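Local coordinates for fructooligosaccharide ABC transporter substrate-binding protein FusA (Streptococcus pneumoniae, PDB 5G5Y) that captures short- and long-chain fructooligosaccharides, preferring tetrasaccharides and larger, as the solute-binding component of the FusABC-MsmK ABC transporter that imports them, at residues Trp252-Gly265 with Phe268-Tyr282. Numbering follows the deposited sequence.
With ZN (zinc ion), chain G.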
loop_
_atom_site.group_PDB
_atom_site.type_symbol
_atom_site.label_atom_id
_atom_site.label_comp_id
_atom_site.label_asym_id
_atom_site.label_seq_id
_atom_site.Cartn_x
_atom_site.Cartn_y
_atom_site.Cartn_z
ATOM N N TRP A 252 6.358 -13.466 -11.002
ATOM C CA TRP A 252 7.297 -12.388 -10.707
ATOM C C TRP A 252 8.727 -12.781 -11.083
ATOM O O TRP A 252 9.454 -12.010 -11.685
ATOM C CB TRP A 252 7.219 -12.072 -9.227
ATOM C CG TRP A 252 8.273 -11.115 -8.711
ATOM C CD1 TRP A 252 9.295 -11.413 -7.844
ATOM C CD2 TRP A 252 8.360 -9.696 -8.964
ATOM N NE1 TRP A 252 10.021 -10.280 -7.557
ATOM C CE2 TRP A 252 9.471 -9.210 -8.228
ATOM C CE3 TRP A 252 7.620 -8.796 -9.753
ATOM C CZ2 TRP A 252 9.873 -7.866 -8.268
ATOM C CZ3 TRP A 252 8.015 -7.457 -9.789
ATOM C CH2 TRP A 252 9.133 -7.004 -9.038
ATOM N N ASN A 253 9.114 -14.000 -10.720
ATOM C CA ASN A 253 10.466 -14.494 -11.046
ATOM C C ASN A 253 10.764 -14.475 -12.534
ATOM O O ASN A 253 11.810 -14.000 -12.942
ATOM C CB ASN A 253 10.700 -15.890 -10.433
ATOM C CG ASN A 253 10.956 -15.826 -8.929
ATOM O OD1 ASN A 253 11.514 -14.862 -8.425
ATOM N ND2 ASN A 253 10.575 -16.864 -8.223
ATOM N N SER A 254 9.833 -14.930 -13.355
ATOM C CA SER A 254 10.045 -14.880 -14.804
ATOM C C SER A 254 10.080 -13.452 -15.386
ATOM O O SER A 254 10.890 -13.126 -16.258
ATOM C CB SER A 254 8.974 -15.696 -15.527
ATOM O OG SER A 254 9.028 -15.374 -16.913
ATOM N N TYR A 255 9.174 -12.609 -14.882
ATOM C CA TYR A 255 9.041 -11.202 -15.317
ATOM C C TYR A 255 10.325 -10.443 -15.074
ATOM O O TYR A 255 10.839 -9.766 -15.961
ATOM C CB TYR A 255 7.923 -10.570 -14.488
ATOM C CG TYR A 255 7.398 -9.218 -14.867
ATOM C CD1 TYR A 255 6.656 -9.040 -16.033
ATOM C CD2 TYR A 255 7.510 -8.136 -13.990
ATOM C CE1 TYR A 255 6.090 -7.809 -16.348
ATOM C CE2 TYR A 255 6.945 -6.903 -14.297
ATOM C CZ TYR A 255 6.216 -6.750 -15.467
ATOM O OH TYR A 255 5.648 -5.550 -15.804
ATOM N N ILE A 256 10.856 -10.553 -13.868
ATOM C CA ILE A 256 12.126 -9.875 -13.567
ATOM C C ILE A 256 13.360 -10.495 -14.260
ATOM O O ILE A 256 14.337 -9.795 -14.488
ATOM C CB ILE A 256 12.350 -9.669 -12.061
ATOM C CG1 ILE A 256 12.660 -10.963 -11.340
ATOM C CG2 ILE A 256 11.128 -8.986 -11.436
ATOM C CD1 ILE A 256 13.048 -10.751 -9.894
ATOM N N ALA A 257 13.320 -11.778 -14.616
ATOM C CA ALA A 257 14.410 -12.362 -15.439
ATOM C C ALA A 257 14.471 -11.700 -16.806
ATOM O O ALA A 257 15.544 -11.300 -17.281
ATOM C CB ALA A 257 14.224 -13.879 -15.592
ATOM N N LYS A 258 13.304 -11.554 -17.439
ATOM C CA LYS A 258 13.218 -10.850 -18.698
ATOM C C LYS A 258 13.510 -9.369 -18.550
ATOM O O LYS A 258 14.162 -8.783 -19.410
ATOM C CB LYS A 258 11.835 -11.027 -19.327
ATOM C CG LYS A 258 11.611 -12.430 -19.830
ATOM C CD LYS A 258 10.225 -12.578 -20.439
ATOM C CE LYS A 258 9.147 -12.731 -19.378
ATOM N NZ LYS A 258 7.871 -13.014 -20.081
ATOM N N GLY A 259 13.031 -8.764 -17.459
ATOM C CA GLY A 259 13.379 -7.365 -17.162
ATOM C C GLY A 259 14.873 -7.127 -16.961
ATOM O O GLY A 259 15.423 -6.155 -17.477
ATOM N N HIS A 260 15.504 -8.006 -16.189
ATOM C CA HIS A 260 16.964 -7.971 -15.932
ATOM C C HIS A 260 17.762 -7.973 -17.248
ATOM O O HIS A 260 18.756 -7.255 -17.384
ATOM C CB HIS A 260 17.353 -9.171 -15.050
ATOM C CG HIS A 260 18.810 -9.228 -14.690
ATOM N ND1 HIS A 260 19.498 -10.417 -14.583
ATOM C CD2 HIS A 260 19.703 -8.249 -14.405
ATOM C CE1 HIS A 260 20.749 -10.169 -14.243
ATOM N NE2 HIS A 260 20.905 -8.862 -14.142
ATOM N N ASP A 261 17.260 -8.708 -18.247
ATOM C CA ASP A 261 17.860 -8.741 -19.587
ATOM C C ASP A 261 17.358 -7.665 -20.539
ATOM O O ASP A 261 17.673 -7.698 -21.723
ATOM C CB ASP A 261 17.701 -10.144 -20.197
ATOM C CG ASP A 261 18.328 -11.231 -19.330
ATOM O OD1 ASP A 261 19.349 -10.946 -18.659
ATOM O OD2 ASP A 261 17.801 -12.371 -19.280
ATOM N N GLN A 262 16.606 -6.689 -20.014
ATOM C CA GLN A 262 16.121 -5.531 -20.755
ATOM C C GLN A 262 15.375 -5.892 -22.038
ATOM O O GLN A 262 15.588 -5.294 -23.092
ATOM C CB GLN A 262 17.256 -4.527 -20.999
ATOM C CG GLN A 262 17.995 -4.155 -19.701
ATOM C CD GLN A 262 18.740 -2.832 -19.750
ATOM O OE1 GLN A 262 18.735 -2.134 -20.754
ATOM N NE2 GLN A 262 19.388 -2.482 -18.640
ATOM N N LYS A 263 14.496 -6.871 -21.929
ATOM C CA LYS A 263 13.705 -7.331 -23.084
ATOM C C LYS A 263 12.404 -6.542 -23.297
ATOM O O LYS A 263 11.752 -6.663 -24.353
ATOM C CB LYS A 263 13.407 -8.816 -22.933
ATOM C CG LYS A 263 14.644 -9.720 -23.022
ATOM C CD LYS A 263 15.147 -9.835 -24.463
ATOM C CE LYS A 263 16.489 -10.557 -24.583
ATOM N NZ LYS A 263 16.504 -11.837 -23.826
ATOM N N PHE A 264 12.044 -5.711 -22.316
ATOM C CA PHE A 264 10.753 -5.036 -22.316
ATOM C C PHE A 264 10.838 -3.659 -22.966
ATOM O O PHE A 264 11.801 -2.909 -22.751
ATOM C CB PHE A 264 10.229 -4.867 -20.890
ATOM C CG PHE A 264 9.887 -6.137 -20.165
ATOM C CD1 PHE A 264 9.374 -7.259 -20.804
ATOM C CD2 PHE A 264 10.002 -6.167 -18.776
ATOM C CE1 PHE A 264 8.999 -8.361 -20.082
ATOM C CE2 PHE A 264 9.640 -7.274 -18.052
ATOM C CZ PHE A 264 9.136 -8.383 -18.702
ATOM N N GLY A 265 9.835 -3.333 -23.785
ATOM C CA GLY A 265 9.693 -1.995 -24.306
ATOM C C GLY A 265 9.002 -1.087 -23.296
ATOM O O GLY A 265 9.514 -0.016 -22.953
ATOM N N PHE A 268 5.200 -2.540 -16.440
ATOM C CA PHE A 268 4.633 -1.956 -15.210
ATOM C C PHE A 268 5.284 -2.539 -13.962
ATOM O O PHE A 268 5.463 -3.744 -13.855
ATOM C CB PHE A 268 3.104 -2.192 -15.150
ATOM C CG PHE A 268 2.376 -1.646 -16.325
ATOM C CD1 PHE A 268 2.379 -2.326 -17.524
ATOM C CD2 PHE A 268 1.693 -0.426 -16.247
ATOM C CE1 PHE A 268 1.736 -1.813 -18.639
ATOM C CE2 PHE A 268 1.051 0.091 -17.355
ATOM C CZ PHE A 268 1.059 -0.609 -18.556
ATOM N N THR A 269 5.551 -1.689 -12.983
ATOM C CA THR A 269 6.009 -2.111 -11.664
ATOM C C THR A 269 6.008 -0.938 -10.713
ATOM O O THR A 269 5.794 0.191 -11.118
ATOM C CB THR A 269 7.426 -2.792 -11.705
ATOM O OG1 THR A 269 7.617 -3.510 -10.491
ATOM C CG2 THR A 269 8.501 -1.804 -11.947
ATOM N N TRP A 270 6.197 -1.215 -9.437
ATOM C CA TRP A 270 6.295 -0.152 -8.442
ATOM C C TRP A 270 7.512 0.725 -8.638
ATOM O O TRP A 270 7.421 1.961 -8.672
ATOM C CB TRP A 270 6.280 -0.751 -7.066
ATOM C CG TRP A 270 6.371 0.213 -5.913
ATOM C CD1 TRP A 270 7.515 0.628 -5.305
ATOM C CD2 TRP A 270 5.285 0.822 -5.194
ATOM N NE1 TRP A 270 7.219 1.476 -4.252
ATOM C CE2 TRP A 270 5.860 1.610 -4.161
ATOM C CE3 TRP A 270 3.905 0.792 -5.326
ATOM C CZ2 TRP A 270 5.097 2.338 -3.270
ATOM C CZ3 TRP A 270 3.128 1.514 -4.426
ATOM C CH2 TRP A 270 3.729 2.292 -3.409
ATOM N N ASP A 271 8.655 0.077 -8.787
ATOM C CA ASP A 271 9.935 0.767 -8.908
ATOM C C ASP A 271 10.757 -0.019 -9.878
ATOM O O ASP A 271 10.984 -1.197 -9.634
ATOM C CB ASP A 271 10.568 0.827 -7.505
ATOM C CG ASP A 271 11.946 1.491 -7.465
ATOM O OD1 ASP A 271 12.666 1.599 -8.491
ATOM O OD2 ASP A 271 12.321 1.910 -6.330
ATOM N N LYS A 272 11.206 0.644 -10.947
ATOM C CA LYS A 272 11.989 0.013 -12.042
ATOM C C LYS A 272 13.254 -0.706 -11.517
ATOM O O LYS A 272 13.707 -1.730 -12.080
ATOM C CB LYS A 272 12.390 1.063 -13.095
ATOM C CG LYS A 272 13.449 2.075 -12.645
ATOM C CD LYS A 272 13.861 3.009 -13.760
ATOM C CE LYS A 272 15.117 3.792 -13.336
ATOM N NZ LYS A 272 15.435 4.902 -14.241
ATOM N N ASN A 273 13.777 -0.215 -10.394
ATOM C CA ASN A 273 14.980 -0.812 -9.791
ATOM C C ASN A 273 14.828 -2.310 -9.472
ATOM O O ASN A 273 15.803 -3.065 -9.565
ATOM C CB ASN A 273 15.426 0.009 -8.565
ATOM C CG ASN A 273 16.008 1.365 -8.966
ATOM O OD1 ASN A 273 17.186 1.449 -9.324
ATOM N ND2 ASN A 273 15.192 2.438 -8.926
ATOM N N ASN A 274 13.605 -2.749 -9.163
ATOM C CA ASN A 274 13.341 -4.139 -8.875
ATOM C C ASN A 274 13.176 -5.025 -10.114
ATOM O O ASN A 274 13.008 -6.233 -9.956
ATOM C CB ASN A 274 12.098 -4.293 -7.986
ATOM C CG ASN A 274 12.172 -3.438 -6.718
ATOM O OD1 ASN A 274 11.246 -2.660 -6.405
ATOM N ND2 ASN A 274 13.281 -3.552 -6.002
ATOM N N VAL A 275 13.137 -4.447 -11.308
ATOM C CA VAL A 275 12.827 -5.214 -12.519
ATOM C C VAL A 275 13.905 -4.996 -13.537
ATOM O O VAL A 275 14.604 -5.961 -13.862
ATOM C CB VAL A 275 11.424 -4.903 -13.098
ATOM C CG1 VAL A 275 11.135 -5.732 -14.348
ATOM C CG2 VAL A 275 10.380 -5.196 -12.040
ATOM N N THR A 276 14.051 -3.774 -14.053
ATOM C CA THR A 276 15.072 -3.491 -15.063
ATOM C C THR A 276 16.401 -2.969 -14.481
ATOM O O THR A 276 17.394 -2.897 -15.194
ATOM C CB THR A 276 14.554 -2.552 -16.147
ATOM O OG1 THR A 276 13.984 -1.364 -15.553
ATOM C CG2 THR A 276 13.515 -3.308 -17.007
ATOM N N GLY A 277 16.401 -2.616 -13.201
ATOM C CA GLY A 277 17.625 -2.247 -12.486
ATOM C C GLY A 277 17.824 -0.761 -12.314
ATOM O O GLY A 277 16.983 0.070 -12.721
ATOM N N SER A 278 18.955 -0.422 -11.700
ATOM C CA SER A 278 19.291 0.969 -11.387
ATOM C C SER A 278 20.137 1.515 -12.501
ATOM O O SER A 278 21.370 1.495 -12.427
ATOM C CB SER A 278 20.034 1.066 -10.048
ATOM O OG SER A 278 21.159 0.199 -10.049
ATOM N N ASN A 279 19.461 1.982 -13.544
ATOM C CA ASN A 279 20.104 2.516 -14.734
ATOM C C ASN A 279 19.170 3.504 -15.436
ATOM O O ASN A 279 17.988 3.642 -15.075
ATOM C CB ASN A 279 20.476 1.370 -15.677
ATOM C CG ASN A 279 19.272 0.511 -16.034
ATOM O OD1 ASN A 279 18.315 1.007 -16.617
ATOM N ND2 ASN A 279 19.296 -0.757 -15.652
ATOM N N GLU A 280 19.693 4.159 -16.463
ATOM C CA GLU A 280 18.966 5.167 -17.182
ATOM C C GLU A 280 18.343 4.643 -18.492
ATOM O O GLU A 280 17.770 5.411 -19.229
ATOM C CB GLU A 280 19.895 6.352 -17.457
ATOM C CG GLU A 280 20.603 6.912 -16.216
ATOM C CD GLU A 280 19.656 7.343 -15.092
ATOM O OE1 GLU A 280 18.567 7.897 -15.389
ATOM O OE2 GLU A 280 20.014 7.138 -13.904
ATOM N N SER A 281 18.430 3.349 -18.764
ATOM C CA SER A 281 17.807 2.797 -19.981
ATOM C C SER A 281 16.268 2.897 -19.954
ATOM O O SER A 281 15.665 2.992 -21.020
ATOM C CB SER A 281 18.197 1.331 -20.182
ATOM O OG SER A 281 19.606 1.200 -20.225
ATOM N N TYR A 282 15.674 2.875 -18.739
ATOM C CA TYR A 282 14.219 2.983 -18.537
ATOM C C TYR A 282 13.852 4.243 -17.755
ATOM O O TYR A 282 14.601 4.680 -16.840
ATOM C CB TYR A 282 13.701 1.751 -17.798
ATOM C CG TYR A 282 13.708 0.532 -18.652
ATOM C CD1 TYR A 282 14.839 -0.274 -18.735
ATOM C CD2 TYR A 282 12.584 0.179 -19.409
ATOM C CE1 TYR A 282 14.855 -1.396 -19.551
ATOM C CE2 TYR A 282 12.581 -0.961 -20.209
ATOM C CZ TYR A 282 13.727 -1.742 -20.283
ATOM O OH TYR A 282 13.757 -2.876 -21.093
HETATM ZN ZN ZN G . 19.266 -11.720 -16.831
HETATM O O HOH W 1 17.512 -13.087 -16.069
HETATM O O HOH W 2 19.277 -4.910 -16.065
#
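The hydroxyl of Y282 donates to the carbonyl oxygen of F264, OH to O 2.6 Å, lying in the carbonyl plane on a lone pair (C=O...donor angle 135°). The acceptor sits at the edge of the tyrosine ring, while the methyl CG2 of T276 covers one face, 3.4 Å above the plane and offset toward the rim. A second tyrosine makes a similar bond from the helix side: Y255 OH donates a hydrogen bond to F268 O at 2.7 Å, slightly tilted from that carbonyl plane. With CG anti to the backbone N (chi1 -169°), the Y255 ring reaches strand 264-269, and CE2 of F264 lies over one face of the Y255 ring, offset toward the rim.

V275 carries the apolar part of the loop's contact with helix 252-260. Its CG2 meets W252 CH2 at 3.7 Å and also packs on I256 CG2, whereas CG1 turns to the rings of Y255 and F264 and lies 4.0 Å from G259 CA. That close approach takes place where the helix has no side chain.

Helix 252-260 ends in a Schellman motif, with Q262 at positive phi as its C-prime residue, and leads into strand 264-269 of the mixed sheet that also holds strand 282-284. A water bridges the helix end to the loop, donating to both H260 O and T276 O. Beyond it, the extended Q262 side chain passes CE1 of Y282 on its way to S281, its amide plane 75° from the tyrosine ring; S281 OG is hydrogen-bonded to D144. At the outer side of this turn H260 ND1 and D261 OD1 bind a zinc ion, the latter at 2.0 Å. At the other end of the contact, the loop carries W270 and N274, both of which bind substrate.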